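C alpha-dehydrogenase (Sphingobium sp. SYK-6, PDB 4YAG) is an NAD-dependent short-chain dehydrogenase that probably oxidises the alpha-carbon alcohol of lignin-derived beta-aryl ethers to the ketone in their breakdown. Local coordinates at residues A8-G13 with Q23-N28; A35-D40 with N201-F206; A163-L168 with V183-P188. All blocks are in the same frame, centred on the assembly; numbering follows the deposited sequence.

Contact 1. Residues A8-G13 with Q23-N28; sequences AFITGG and QRLLAN. With NAI (1,4-dihydronicotinamide adenine dinucleotide), chain C.
A8 and L25 face each other where strand 7-11 packs against the last turns of helix 16-27, their CA atoms 7.7 Å apart. The contact is purely apolar and rests on one methyl: CD1 of L25 comes down on the strand and meets CB of A8 at 3.7 Å, while CD1 of I10, two residues further on, lies at 4.2 Å from the same L25 CD1. With CG of L25 set beside its backbone N (chi1 -68°) and the chain extended beyond it, that methyl reaches the sheet. I242 of helix 231-244 also packs on L25, which is buried. At the helix end, ND2 of N28 donates an almost straight 2.8 Å bond to O of R24. At the end of the strand, a type II turn from I10 to G13 brings CA of G12 to 3.2 Å from O4B of the adenosine ribose of NADH; a CB there would clash with this oxygen. Strand, glycine-rich turn and helix form the first beta-alpha unit of the Rossmann fold.

Contact 2. Residues A35-D40 with N201-F206; sequences ADIRQD and NRPERF. With NAI (1,4-dihydronicotinamide adenine dinucleotide), chain C.
I37 and R38 meet N201 and P203 beside the adenosine half of NADH. The tightly packed side centres on I37, whose CD1 lies 3.8 Å from O of N201 and 4.1 Å from CG of P203, while its CG2 packs against the adenine, 3.7 Å from C4A. Next to it, NH1 of R38 gives N201 OD1 a 2.8 Å hydrogen bond, nearly straight at 167°, in the guanidinium plane and on a lone pair of the amide oxygen. The looser side is the partly exposed edge where the arginine, bent at chi2 and chi3, turns to D40: NH2 meets OD2 straight and in plane at 2.9 Å, whereas the NE bond to OD1 is more bent. E204 and R205, exposed, do not touch 35-40. Without the guanidinium, as with an alanine here, N201 OD1 would probably lose this donor and D40 this charged partner, freeing the amide to turn beside the ribose. D36 accepts O2B and O3B of the ribose on OD1 and OD2, each at 2.7 Å, and its OD1 also takes R38 N in an Asx turn. An acidic residue ending the second strand and gripping both ribose hydroxyls is typical of NAD-preferring Rossmann dehydrogenases.

Contact 3. Residues A163-L168 with V183-P188; sequences AAVITL and VTVLMP. With NAI (1,4-dihydronicotinamide adenine dinucleotide), chain C.
I166 of helix 156-177 lies over V185 and M187 of strand 181-187, part of a beta-alpha-beta unit of the Rossmann fold in which the helix leads from strand 137-142 to this one. The short helix and strand segments run nearly antiparallel, at 157°, with their axes 8.5 Å apart. In the first shell, CG2 of V185 rises to the helix and sits 4.0 Å from both CA and CG1 of I166; it points there because it stands anti to the backbone N of V185. V165 touches the same methyl more loosely through CG1, at 4.5 Å. The I166 chain reaches along the strand and crosses that of M187 at about a right angle. A143, in the loop after strand 137-142, packs on V165, I166 and V185 alike, and Y248 of the neighbouring strand 248-250 adds to the packing on V185. On the outer side the helix meets the second subunit, where T167 packs on A163 of that chain and I166 on its R262. The helix also carries Y158 and K162, which bind NADH, and the strand runs on into P188, whose CB lies 3.7 Å from C5N of the nicotinamide. Between helix and strand, CG of M187 stands beside its backbone N (chi1 -65°) and the chain runs on extended (chi2 166°), which puts SD 3.8 Å from CD1 of I166.

Overall arrangement
All three contacts reach the same parallel sheet and all touch NADH, each at a different place: contact 1 at the oxygen of the adenosine ribose ring, contact 2 at that ribose's hydroxyls and the adenine, contact 3 at the nicotinamide. Contacts 1 and 2 have centres 20 Å apart yet meet directly, because strands 7-11 and 31-36 are neighbours: A35 N lies 3.0 Å from I10 O, a probable hydrogen bond, and G12 CA 3.3 Å from D36 OD2. Contact 3 is nested in the chain between 35-40 and 201-206, but touches neither other contact; its nearest atoms are about 9 Å from contact 1 and about 14 Å from contact 2. The extended cofactor spans these gaps.

Contact 1. Residues A8-G13 with Q23-N28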
loop_
_atom_site.group_PDB
_atom_site.type_symbol
_atom_site.label_atom_id
_atom_site.label_comp_id
_atom_site.label_asym_id
_atom_site.label_seq_id
_atom_site.Cartn_x
_atom_site.Cartn_y
_atom_site.Cartn_z
ATOM N N ALA A 8 -2.449 -16.409 -21.442
ATOM C CA ALA A 8 -2.775 -15.518 -20.329
ATOM C C ALA A 8 -2.787 -16.316 -19.035
ATOM O O ALA A 8 -3.456 -17.352 -18.947
ATOM C CB ALA A 8 -4.128 -14.850 -20.556
ATOM N N PHE A 9 -2.042 -15.842 -18.040
ATOM C CA PHE A 9 -2.026 -16.414 -16.709
ATOM C C PHE A 9 -2.879 -15.514 -15.832
ATOM O O PHE A 9 -2.566 -14.315 -15.671
ATOM C CB PHE A 9 -0.589 -16.456 -16.203
ATOM C CG PHE A 9 -0.436 -17.060 -14.823
ATOM C CD1 PHE A 9 -0.460 -16.276 -13.700
ATOM C CD2 PHE A 9 -0.264 -18.409 -14.667
ATOM C CE1 PHE A 9 -0.312 -16.831 -12.442
ATOM C CE2 PHE A 9 -0.126 -18.984 -13.410
ATOM C CZ PHE A 9 -0.140 -18.200 -12.302
ATOM N N ILE A 10 -3.955 -16.071 -15.279
ATOM C CA ILE A 10 -4.956 -15.287 -14.566
ATOM C C ILE A 10 -5.127 -15.785 -13.145
ATOM O O ILE A 10 -5.645 -16.877 -12.903
ATOM C CB ILE A 10 -6.328 -15.343 -15.276
ATOM C CG1 ILE A 10 -6.161 -15.068 -16.777
ATOM C CG2 ILE A 10 -7.326 -14.388 -14.635
ATOM C CD1 ILE A 10 -7.443 -15.197 -17.547
ATOM N N THR A 11 -4.702 -14.975 -12.180
ATOM C CA THR A 11 -4.947 -15.338 -10.792
ATOM C C THR A 11 -6.381 -14.989 -10.414
ATOM O O THR A 11 -6.961 -14.025 -10.900
ATOM C CB THR A 11 -3.980 -14.681 -9.832
ATOM O OG1 THR A 11 -4.300 -13.288 -9.735
ATOM C CG2 THR A 11 -2.545 -14.896 -10.276
ATOM N N GLY A 12 -6.985 -15.834 -9.588
ATOM C CA GLY A 12 -8.414 -15.763 -9.331
ATOM C C GLY A 12 -9.218 -15.980 -10.607
ATOM O O GLY A 12 -10.342 -15.498 -10.735
ATOM N N GLY A 13 -8.649 -16.740 -11.546
ATOM C CA GLY A 13 -9.241 -16.924 -12.851
ATOM C C GLY A 13 -10.449 -17.846 -12.901
ATOM O O GLY A 13 -11.097 -17.965 -13.942
ATOM N N GLN A 23 -12.921 -15.776 -20.009
ATOM C CA GLN A 23 -13.823 -16.068 -21.104
ATOM C C GLN A 23 -13.582 -15.154 -22.297
ATOM O O GLN A 23 -13.592 -15.593 -23.438
ATOM C CB GLN A 23 -15.274 -15.916 -20.662
ATOM C CG GLN A 23 -15.772 -16.996 -19.734
ATOM C CD GLN A 23 -17.084 -16.595 -19.093
ATOM O OE1 GLN A 23 -17.119 -16.113 -17.943
ATOM N NE2 GLN A 23 -18.149 -16.723 -19.833
ATOM N N ARG A 24 -13.396 -13.869 -22.035
ATOM C CA ARG A 24 -13.223 -12.939 -23.146
ATOM C C ARG A 24 -11.825 -13.011 -23.768
ATOM O O ARG A 24 -11.691 -12.836 -24.977
ATOM C CB ARG A 24 -13.598 -11.517 -22.719
ATOM C CG ARG A 24 -15.038 -11.399 -22.200
ATOM C CD ARG A 24 -16.060 -12.095 -23.094
ATOM N NE ARG A 24 -15.983 -11.586 -24.450
ATOM C CZ ARG A 24 -16.396 -12.231 -25.538
ATOM N NH1 ARG A 24 -16.932 -13.446 -25.461
ATOM N NH2 ARG A 24 -16.257 -11.651 -26.721
ATOM N N LEU A 25 -10.792 -13.288 -22.981
ATOM C CA LEU A 25 -9.486 -13.522 -23.584
ATOM C C LEU A 25 -9.492 -14.776 -24.478
ATOM O O LEU A 25 -8.951 -14.738 -25.577
ATOM C CB LEU A 25 -8.381 -13.592 -22.525
ATOM C CG LEU A 25 -8.077 -12.288 -21.786
ATOM C CD1 LEU A 25 -6.979 -12.497 -20.747
ATOM C CD2 LEU A 25 -7.666 -11.179 -22.764
ATOM N N LEU A 26 -10.098 -15.873 -24.013
ATOM C CA LEU A 26 -10.221 -17.070 -24.826
ATOM C C LEU A 26 -10.970 -16.748 -26.123
ATOM O O LEU A 26 -10.580 -17.196 -27.221
ATOM C CB LEU A 26 -10.949 -18.179 -24.053
ATOM C CG LEU A 26 -11.040 -19.518 -24.794
ATOM C CD1 LEU A 26 -9.779 -20.315 -24.569
ATOM C CD2 LEU A 26 -12.248 -20.302 -24.332
ATOM N N ALA A 27 -12.071 -16.002 -26.006
ATOM C CA ALA A 27 -12.862 -15.614 -27.171
ATOM C C ALA A 27 -12.039 -14.844 -28.191
ATOM O O ALA A 27 -12.288 -14.928 -29.397
ATOM C CB ALA A 27 -14.080 -14.789 -26.757
ATOM N N ASN A 28 -11.060 -14.101 -27.703
ATOM C CA ASN A 28 -10.146 -13.357 -28.555
ATOM C C ASN A 28 -8.846 -14.104 -28.893
ATOM O O ASN A 28 -7.885 -13.479 -29.343
ATOM C CB ASN A 28 -9.836 -12.012 -27.910
ATOM C CG ASN A 28 -10.967 -11.032 -28.056
ATOM O OD1 ASN A 28 -11.020 -10.274 -29.032
ATOM N ND2 ASN A 28 -11.897 -11.045 -27.111
HETATM P PA NAI C . -14.224 -13.916 -6.576
HETATM O O1A NAI C . -14.067 -14.428 -5.171
HETATM O O2A NAI C . -15.458 -14.360 -7.335
HETATM O O5B NAI C . -12.955 -14.277 -7.432
HETATM C C5B NAI C . -11.688 -14.240 -6.840
HETATM C C4B NAI C . -11.046 -15.560 -7.000
HETATM O O4B NAI C . -9.694 -15.365 -6.474
HETATM C C3B NAI C . -11.663 -16.680 -6.288
HETATM O O3B NAI C . -11.909 -17.809 -7.151
HETATM C C2B NAI C . -10.743 -16.985 -5.210
HETATM O O2B NAI C . -10.755 -18.361 -4.804
HETATM C C1B NAI C . -9.437 -16.537 -5.691
HETATM N N9A NAI C . -8.494 -16.253 -4.641
HETATM C C8A NAI C . -8.715 -15.606 -3.443
HETATM N N7A NAI C . -7.591 -15.589 -2.712
HETATM C C5A NAI C . -6.597 -16.214 -3.420
HETATM C C6A NAI C . -5.250 -16.511 -3.208
HETATM N N6A NAI C . -4.651 -16.190 -1.982
HETATM N N1A NAI C . -4.538 -17.164 -4.162
HETATM C C2A NAI C . -5.132 -17.532 -5.322
HETATM N N3A NAI C . -6.424 -17.275 -5.576
HETATM C C4A NAI C . -7.172 -16.632 -4.652
HETATM O O3 NAI C . -14.253 -12.340 -6.398
HETATM P PN NAI C . -13.999 -11.148 -7.451
HETATM O O1N NAI C . -14.078 -11.612 -8.900
HETATM O O2N NAI C . -15.017 -10.096 -7.085
HETATM O O5D NAI C . -12.507 -10.663 -7.100
HETATM C C5D NAI C . -11.544 -10.368 -8.116
HETATM C C4D NAI C . -10.859 -9.088 -7.800
HETATM O O4D NAI C . -11.813 -7.988 -8.031
HETATM C C3D NAI C . -10.405 -8.961 -6.413
HETATM O O3D NAI C . -9.058 -8.446 -6.404
HETATM C C2D NAI C . -11.323 -8.014 -5.784
HETATM O O2D NAI C . -10.691 -7.322 -4.700
HETATM C C1D NAI C . -11.672 -7.102 -6.857
HETATM N N1N NAI C . -12.856 -6.329 -6.785
HETATM C C2N NAI C . -14.120 -6.864 -6.851
HETATM C C3N NAI C . -15.223 -6.026 -6.805
HETATM C C7N NAI C . -16.605 -6.579 -6.878
HETATM O O7N NAI C . -17.614 -5.865 -6.693
HETATM N N7N NAI C . -16.745 -7.980 -7.266
HETATM C C4N NAI C . -15.086 -4.652 -6.703
HETATM C C5N NAI C . -13.808 -4.126 -6.693
HETATM C C6N NAI C . -12.715 -4.952 -6.746
#

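Contact 2. Residues A35-D40 with N201-F206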
loop_
_atom_site.group_PDB
_atom_site.type_symbol
_atom_site.label_atom_id
_atom_site.label_comp_id
_atom_site.label_asym_id
_atom_site.label_seq_id
_atom_site.Cartn_x
_atom_site.Cartn_y
_atom_site.Cartn_z
ATOM N N ALA A 35 -5.172 -19.718 -12.228
ATOM C CA ALA A 35 -4.513 -20.003 -10.972
ATOM C C ALA A 35 -5.440 -19.530 -9.849
ATOM O O ALA A 35 -5.916 -18.406 -9.847
ATOM C CB ALA A 35 -3.161 -19.291 -10.892
ATOM N N ASP A 36 -5.718 -20.406 -8.905
ATOM C CA ASP A 36 -6.728 -20.110 -7.882
ATOM C C ASP A 36 -6.471 -20.967 -6.659
ATOM O O ASP A 36 -6.003 -22.113 -6.763
ATOM C CB ASP A 36 -8.115 -20.400 -8.465
ATOM C CG ASP A 36 -9.228 -19.613 -7.805
ATOM O OD1 ASP A 36 -9.567 -19.925 -6.642
ATOM O OD2 ASP A 36 -9.773 -18.691 -8.473
ATOM N N ILE A 37 -6.856 -20.459 -5.499
ATOM C CA ILE A 37 -6.657 -21.183 -4.261
ATOM C C ILE A 37 -7.793 -22.191 -3.996
ATOM O O ILE A 37 -7.659 -23.078 -3.159
ATOM C CB ILE A 37 -6.501 -20.174 -3.069
ATOM C CG1 ILE A 37 -5.781 -20.827 -1.889
ATOM C CG2 ILE A 37 -7.845 -19.620 -2.649
ATOM C CD1 ILE A 37 -5.421 -19.820 -0.809
ATOM N N ARG A 38 -8.902 -22.061 -4.723
ATOM C CA ARG A 38 -10.078 -22.899 -4.513
ATOM C C ARG A 38 -10.172 -24.003 -5.560
ATOM O O ARG A 38 -10.451 -23.728 -6.727
ATOM C CB ARG A 38 -11.339 -22.036 -4.558
ATOM C CG ARG A 38 -11.529 -21.158 -3.311
ATOM C CD ARG A 38 -12.131 -21.904 -2.142
ATOM N NE ARG A 38 -13.474 -22.414 -2.438
ATOM C CZ ARG A 38 -14.586 -21.691 -2.331
ATOM N NH1 ARG A 38 -14.530 -20.419 -1.934
ATOM N NH2 ARG A 38 -15.754 -22.231 -2.647
ATOM N N GLN A 39 -9.941 -25.240 -5.138
ATOM C CA GLN A 39 -10.003 -26.367 -6.057
ATOM C C GLN A 39 -11.392 -26.510 -6.650
ATOM O O GLN A 39 -11.521 -26.852 -7.833
ATOM C CB GLN A 39 -9.606 -27.674 -5.374
ATOM C CG GLN A 39 -9.462 -28.838 -6.374
ATOM C CD GLN A 39 -8.387 -28.587 -7.412
ATOM O OE1 GLN A 39 -7.206 -28.455 -7.089
ATOM N NE2 GLN A 39 -8.790 -28.530 -8.684
ATOM N N ASP A 40 -12.425 -26.241 -5.861
ATOM C CA ASP A 40 -13.789 -26.384 -6.375
ATOM C C ASP A 40 -14.100 -25.351 -7.469
ATOM O O ASP A 40 -14.768 -25.680 -8.463
ATOM C CB ASP A 40 -14.844 -26.387 -5.258
ATOM C CG ASP A 40 -14.804 -25.151 -4.377
ATOM O OD1 ASP A 40 -13.789 -24.432 -4.354
ATOM O OD2 ASP A 40 -15.806 -24.908 -3.674
ATOM N N ASN A 201 -11.635 -18.461 1.643
ATOM C CA ASN A 201 -10.462 -18.307 0.796
ATOM C C ASN A 201 -9.240 -17.863 1.585
ATOM O O ASN A 201 -8.131 -17.908 1.068
ATOM C CB ASN A 201 -10.719 -17.301 -0.334
ATOM C CG ASN A 201 -11.879 -17.714 -1.216
ATOM O OD1 ASN A 201 -12.251 -18.887 -1.230
ATOM N ND2 ASN A 201 -12.446 -16.759 -1.970
ATOM N N ARG A 202 -9.449 -17.448 2.828
ATOM C CA ARG A 202 -8.340 -16.997 3.671
ATOM C C ARG A 202 -7.347 -18.142 3.862
ATOM O O ARG A 202 -7.738 -19.224 4.301
ATOM C CB ARG A 202 -8.873 -16.576 5.039
ATOM C CG ARG A 202 -7.810 -16.055 5.998
ATOM C CD ARG A 202 -8.373 -15.788 7.396
ATOM N NE ARG A 202 -9.148 -14.551 7.490
ATOM C CZ ARG A 202 -8.791 -13.448 8.164
ATOM N NH1 ARG A 202 -7.637 -13.360 8.818
ATOM N NH2 ARG A 202 -9.607 -12.403 8.166
ATOM N N PRO A 203 -6.065 -17.922 3.521
ATOM C CA PRO A 203 -5.130 -19.032 3.735
ATOM C C PRO A 203 -5.047 -19.452 5.198
ATOM O O PRO A 203 -5.238 -18.646 6.107
ATOM C CB PRO A 203 -3.795 -18.471 3.249
ATOM C CG PRO A 203 -4.171 -17.412 2.238
ATOM C CD PRO A 203 -5.443 -16.804 2.787
ATOM N N GLU A 204 -4.771 -20.732 5.416
ATOM C CA GLU A 204 -4.792 -21.299 6.755
ATOM C C GLU A 204 -3.960 -20.511 7.767
ATOM O O GLU A 204 -4.355 -20.338 8.920
ATOM C CB GLU A 204 -4.315 -22.758 6.709
ATOM C CG GLU A 204 -4.373 -23.475 8.060
ATOM C CD GLU A 204 -5.791 -23.629 8.581
ATOM O OE1 GLU A 204 -6.727 -23.750 7.753
ATOM O OE2 GLU A 204 -5.970 -23.624 9.820
ATOM N N ARG A 205 -2.806 -20.020 7.340
ATOM C CA ARG A 205 -1.876 -19.417 8.285
ATOM C C ARG A 205 -2.385 -18.090 8.840
ATOM O O ARG A 205 -1.858 -17.602 9.846
ATOM C CB ARG A 205 -0.507 -19.217 7.647
ATOM C CG ARG A 205 -0.475 -18.186 6.559
ATOM C CD ARG A 205 0.863 -18.257 5.857
ATOM N NE ARG A 205 1.103 -17.170 4.915
ATOM C CZ ARG A 205 0.590 -17.104 3.686
ATOM N NH1 ARG A 205 -0.229 -18.056 3.245
ATOM N NH2 ARG A 205 0.907 -16.097 2.891
ATOM N N PHE A 206 -3.393 -17.497 8.191
ATOM C CA PHE A 206 -3.952 -16.231 8.670
ATOM C C PHE A 206 -5.227 -16.388 9.518
ATOM O O PHE A 206 -5.818 -15.386 9.935
ATOM C CB PHE A 206 -4.262 -15.303 7.493
ATOM C CG PHE A 206 -3.049 -14.885 6.704
ATOM C CD1 PHE A 206 -2.049 -14.138 7.291
ATOM C CD2 PHE A 206 -2.917 -15.240 5.370
ATOM C CE1 PHE A 206 -0.955 -13.753 6.586
ATOM C CE2 PHE A 206 -1.813 -14.855 4.654
ATOM C CZ PHE A 206 -0.830 -14.112 5.262
HETATM P PA NAI C . -14.224 -13.916 -6.576
HETATM O O1A NAI C . -14.067 -14.428 -5.171
HETATM O O2A NAI C . -15.458 -14.360 -7.335
HETATM O O5B NAI C . -12.955 -14.277 -7.432
HETATM C C5B NAI C . -11.688 -14.240 -6.840
HETATM C C4B NAI C . -11.046 -15.560 -7.000
HETATM O O4B NAI C . -9.694 -15.365 -6.474
HETATM C C3B NAI C . -11.663 -16.680 -6.288
HETATM O O3B NAI C . -11.909 -17.809 -7.151
HETATM C C2B NAI C . -10.743 -16.985 -5.210
HETATM O O2B NAI C . -10.755 -18.361 -4.804
HETATM C C1B NAI C . -9.437 -16.537 -5.691
HETATM N N9A NAI C . -8.494 -16.253 -4.641
HETATM C C8A NAI C . -8.715 -15.606 -3.443
HETATM N N7A NAI C . -7.591 -15.589 -2.712
HETATM C C5A NAI C . -6.597 -16.214 -3.420
HETATM C C6A NAI C . -5.250 -16.511 -3.208
HETATM N N6A NAI C . -4.651 -16.190 -1.982
HETATM N N1A NAI C . -4.538 -17.164 -4.162
HETATM C C2A NAI C . -5.132 -17.532 -5.322
HETATM N N3A NAI C . -6.424 -17.275 -5.576
HETATM C C4A NAI C . -7.172 -16.632 -4.652
HETATM O O3 NAI C . -14.253 -12.340 -6.398
HETATM P PN NAI C . -13.999 -11.148 -7.451
HETATM O O1N NAI C . -14.078 -11.612 -8.900
HETATM O O2N NAI C . -15.017 -10.096 -7.085
HETATM O O5D NAI C . -12.507 -10.663 -7.100
HETATM C C5D NAI C . -11.544 -10.368 -8.116
HETATM C C4D NAI C . -10.859 -9.088 -7.800
HETATM O O4D NAI C . -11.813 -7.988 -8.031
HETATM C C3D NAI C . -10.405 -8.961 -6.413
HETATM O O3D NAI C . -9.058 -8.446 -6.404
HETATM C C2D NAI C . -11.323 -8.014 -5.784
HETATM O O2D NAI C . -10.691 -7.322 -4.700
HETATM C C1D NAI C . -11.672 -7.102 -6.857
HETATM N N1N NAI C . -12.856 -6.329 -6.785
HETATM C C2N NAI C . -14.120 -6.864 -6.851
HETATM C C3N NAI C . -15.223 -6.026 -6.805
HETATM C C7N NAI C . -16.605 -6.579 -6.878
HETATM O O7N NAI C . -17.614 -5.865 -6.693
HETATM N N7N NAI C . -16.745 -7.980 -7.266
HETATM C C4N NAI C . -15.086 -4.652 -6.703
HETATM C C5N NAI C . -13.808 -4.126 -6.693
HETATM C C6N NAI C . -12.715 -4.952 -6.746
#

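Contact 3. Residues A163-L168 with V183-P188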
loop_
_atom_site.group_PDB
_atom_site.type_symbol
_atom_site.label_atom_id
_atom_site.label_comp_id
_atom_site.label_asym_id
_atom_site.label_seq_id
_atom_site.Cartn_x
_atom_site.Cartn_y
_atom_site.Cartn_z
ATOM N N ALA A 163 -5.351 0.970 -2.930
ATOM C CA ALA A 163 -4.676 2.209 -3.320
ATOM C C ALA A 163 -3.242 1.936 -3.749
ATOM O O ALA A 163 -2.739 2.484 -4.735
ATOM C CB ALA A 163 -4.687 3.197 -2.175
ATOM N N ALA A 164 -2.574 1.072 -2.994
ATOM C CA ALA A 164 -1.204 0.704 -3.304
ATOM C C ALA A 164 -1.098 0.027 -4.674
ATOM O O ALA A 164 -0.139 0.249 -5.394
ATOM C CB ALA A 164 -0.625 -0.194 -2.235
ATOM N N VAL A 165 -2.065 -0.817 -5.015
ATOM C CA VAL A 165 -2.029 -1.480 -6.311
ATOM C C VAL A 165 -2.146 -0.491 -7.466
ATOM O O VAL A 165 -1.521 -0.654 -8.521
ATOM C CB VAL A 165 -3.147 -2.551 -6.391
ATOM C CG1 VAL A 165 -3.249 -3.134 -7.813
ATOM C CG2 VAL A 165 -2.865 -3.649 -5.398
ATOM N N ILE A 166 -2.958 0.543 -7.289
ATOM C CA ILE A 166 -3.075 1.552 -8.316
ATOM C C ILE A 166 -1.701 2.218 -8.546
ATOM O O ILE A 166 -1.224 2.329 -9.667
ATOM C CB ILE A 166 -4.142 2.600 -7.944
ATOM C CG1 ILE A 166 -5.534 1.948 -7.881
ATOM C CG2 ILE A 166 -4.097 3.748 -8.932
ATOM C CD1 ILE A 166 -6.604 2.845 -7.260
ATOM N N THR A 167 -1.067 2.661 -7.458
ATOM C CA THR A 167 0.229 3.337 -7.557
ATOM C C THR A 167 1.302 2.390 -8.094
ATOM O O THR A 167 2.125 2.778 -8.910
ATOM C CB THR A 167 0.615 3.902 -6.196
ATOM O OG1 THR A 167 -0.386 4.853 -5.812
ATOM C CG2 THR A 167 1.986 4.584 -6.228
ATOM N N LEU A 168 1.300 1.151 -7.612
ATOM C CA LEU A 168 2.224 0.133 -8.114
ATOM C C LEU A 168 2.162 0.077 -9.630
ATOM O O LEU A 168 3.184 0.069 -10.324
ATOM C CB LEU A 168 1.852 -1.216 -7.498
ATOM C CG LEU A 168 2.528 -2.461 -8.087
ATOM C CD1 LEU A 168 4.025 -2.422 -7.776
ATOM C CD2 LEU A 168 1.890 -3.725 -7.575
ATOM N N VAL A 183 0.875 -2.020 -19.200
ATOM C CA VAL A 183 0.211 -2.269 -17.923
ATOM C C VAL A 183 -1.122 -1.547 -17.813
ATOM O O VAL A 183 -1.328 -0.491 -18.404
ATOM C CB VAL A 183 1.094 -1.898 -16.700
ATOM C CG1 VAL A 183 2.456 -2.586 -16.791
ATOM C CG2 VAL A 183 1.287 -0.393 -16.575
ATOM N N THR A 184 -2.027 -2.160 -17.054
ATOM C CA THR A 184 -3.363 -1.630 -16.808
ATOM C C THR A 184 -3.721 -1.894 -15.360
ATOM O O THR A 184 -3.485 -2.982 -14.853
ATOM C CB THR A 184 -4.412 -2.351 -17.667
ATOM O OG1 THR A 184 -4.123 -2.155 -19.057
ATOM C CG2 THR A 184 -5.818 -1.859 -17.366
ATOM N N VAL A 185 -4.300 -0.907 -14.692
ATOM C CA VAL A 185 -4.951 -1.161 -13.415
ATOM C C VAL A 185 -6.457 -1.052 -13.619
ATOM O O VAL A 185 -6.970 -0.049 -14.147
ATOM C CB VAL A 185 -4.448 -0.256 -12.266
ATOM C CG1 VAL A 185 -4.617 1.217 -12.581
ATOM C CG2 VAL A 185 -5.158 -0.624 -10.972
ATOM N N LEU A 186 -7.135 -2.139 -13.252
ATOM C CA LEU A 186 -8.583 -2.231 -13.290
ATOM C C LEU A 186 -9.156 -1.841 -11.944
ATOM O O LEU A 186 -8.732 -2.360 -10.910
ATOM C CB LEU A 186 -8.948 -3.676 -13.640
ATOM C CG LEU A 186 -10.414 -4.072 -13.519
ATOM C CD1 LEU A 186 -11.318 -3.274 -14.426
ATOM C CD2 LEU A 186 -10.548 -5.574 -13.786
ATOM N N MET A 187 -10.098 -0.908 -11.968
ATOM C CA MET A 187 -10.733 -0.373 -10.775
ATOM C C MET A 187 -12.231 -0.594 -10.855
ATOM O O MET A 187 -12.960 0.220 -11.431
ATOM C CB MET A 187 -10.385 1.113 -10.628
ATOM C CG MET A 187 -8.903 1.310 -10.390
ATOM S SD MET A 187 -8.355 3.022 -10.601
ATOM C CE MET A 187 -8.511 3.202 -12.355
ATOM N N PRO A 188 -12.692 -1.753 -10.345
ATOM C CA PRO A 188 -14.123 -1.983 -10.455
ATOM C C PRO A 188 -14.971 -1.331 -9.372
ATOM O O PRO A 188 -14.525 -1.088 -8.241
ATOM C CB PRO A 188 -14.250 -3.513 -10.330
ATOM C CG PRO A 188 -12.873 -4.063 -10.578
ATOM C CD PRO A 188 -11.960 -2.990 -10.029
HETATM P PA NAI C . -14.224 -13.916 -6.576
HETATM O O1A NAI C . -14.067 -14.428 -5.171
HETATM O O2A NAI C . -15.458 -14.360 -7.335
HETATM O O5B NAI C . -12.955 -14.277 -7.432
HETATM C C5B NAI C . -11.688 -14.240 -6.840
HETATM C C4B NAI C . -11.046 -15.560 -7.000
HETATM O O4B NAI C . -9.694 -15.365 -6.474
HETATM C C3B NAI C . -11.663 -16.680 -6.288
HETATM O O3B NAI C . -11.909 -17.809 -7.151
HETATM C C2B NAI C . -10.743 -16.985 -5.210
HETATM O O2B NAI C . -10.755 -18.361 -4.804
HETATM C C1B NAI C . -9.437 -16.537 -5.691
HETATM N N9A NAI C . -8.494 -16.253 -4.641
HETATM C C8A NAI C . -8.715 -15.606 -3.443
HETATM N N7A NAI C . -7.591 -15.589 -2.712
HETATM C C5A NAI C . -6.597 -16.214 -3.420
HETATM C C6A NAI C . -5.250 -16.511 -3.208
HETATM N N6A NAI C . -4.651 -16.190 -1.982
HETATM N N1A NAI C . -4.538 -17.164 -4.162
HETATM C C2A NAI C . -5.132 -17.532 -5.322
HETATM N N3A NAI C . -6.424 -17.275 -5.576
HETATM C C4A NAI C . -7.172 -16.632 -4.652
HETATM O O3 NAI C . -14.253 -12.340 -6.398
HETATM P PN NAI C . -13.999 -11.148 -7.451
HETATM O O1N NAI C . -14.078 -11.612 -8.900
HETATM O O2N NAI C . -15.017 -10.096 -7.085
HETATM O O5D NAI C . -12.507 -10.663 -7.100
HETATM C C5D NAI C . -11.544 -10.368 -8.116
HETATM C C4D NAI C . -10.859 -9.088 -7.800
HETATM O O4D NAI C . -11.813 -7.988 -8.031
HETATM C C3D NAI C . -10.405 -8.961 -6.413
HETATM O O3D NAI C . -9.058 -8.446 -6.404
HETATM C C2D NAI C . -11.323 -8.014 -5.784
HETATM O O2D NAI C . -10.691 -7.322 -4.700
HETATM C C1D NAI C . -11.672 -7.102 -6.857
HETATM N N1N NAI C . -12.856 -6.329 -6.785
HETATM C C2N NAI C . -14.120 -6.864 -6.851
HETATM C C3N NAI C . -15.223 -6.026 -6.805
HETATM C C7N NAI C . -16.605 -6.579 -6.878
HETATM O O7N NAI C . -17.614 -5.865 -6.693
HETATM N N7N NAI C . -16.745 -7.980 -7.266
HETATM C C4N NAI C . -15.086 -4.652 -6.703
HETATM C C5N NAI C . -13.808 -4.126 -6.693
HETATM C C6N NAI C . -12.715 -4.952 -6.746
#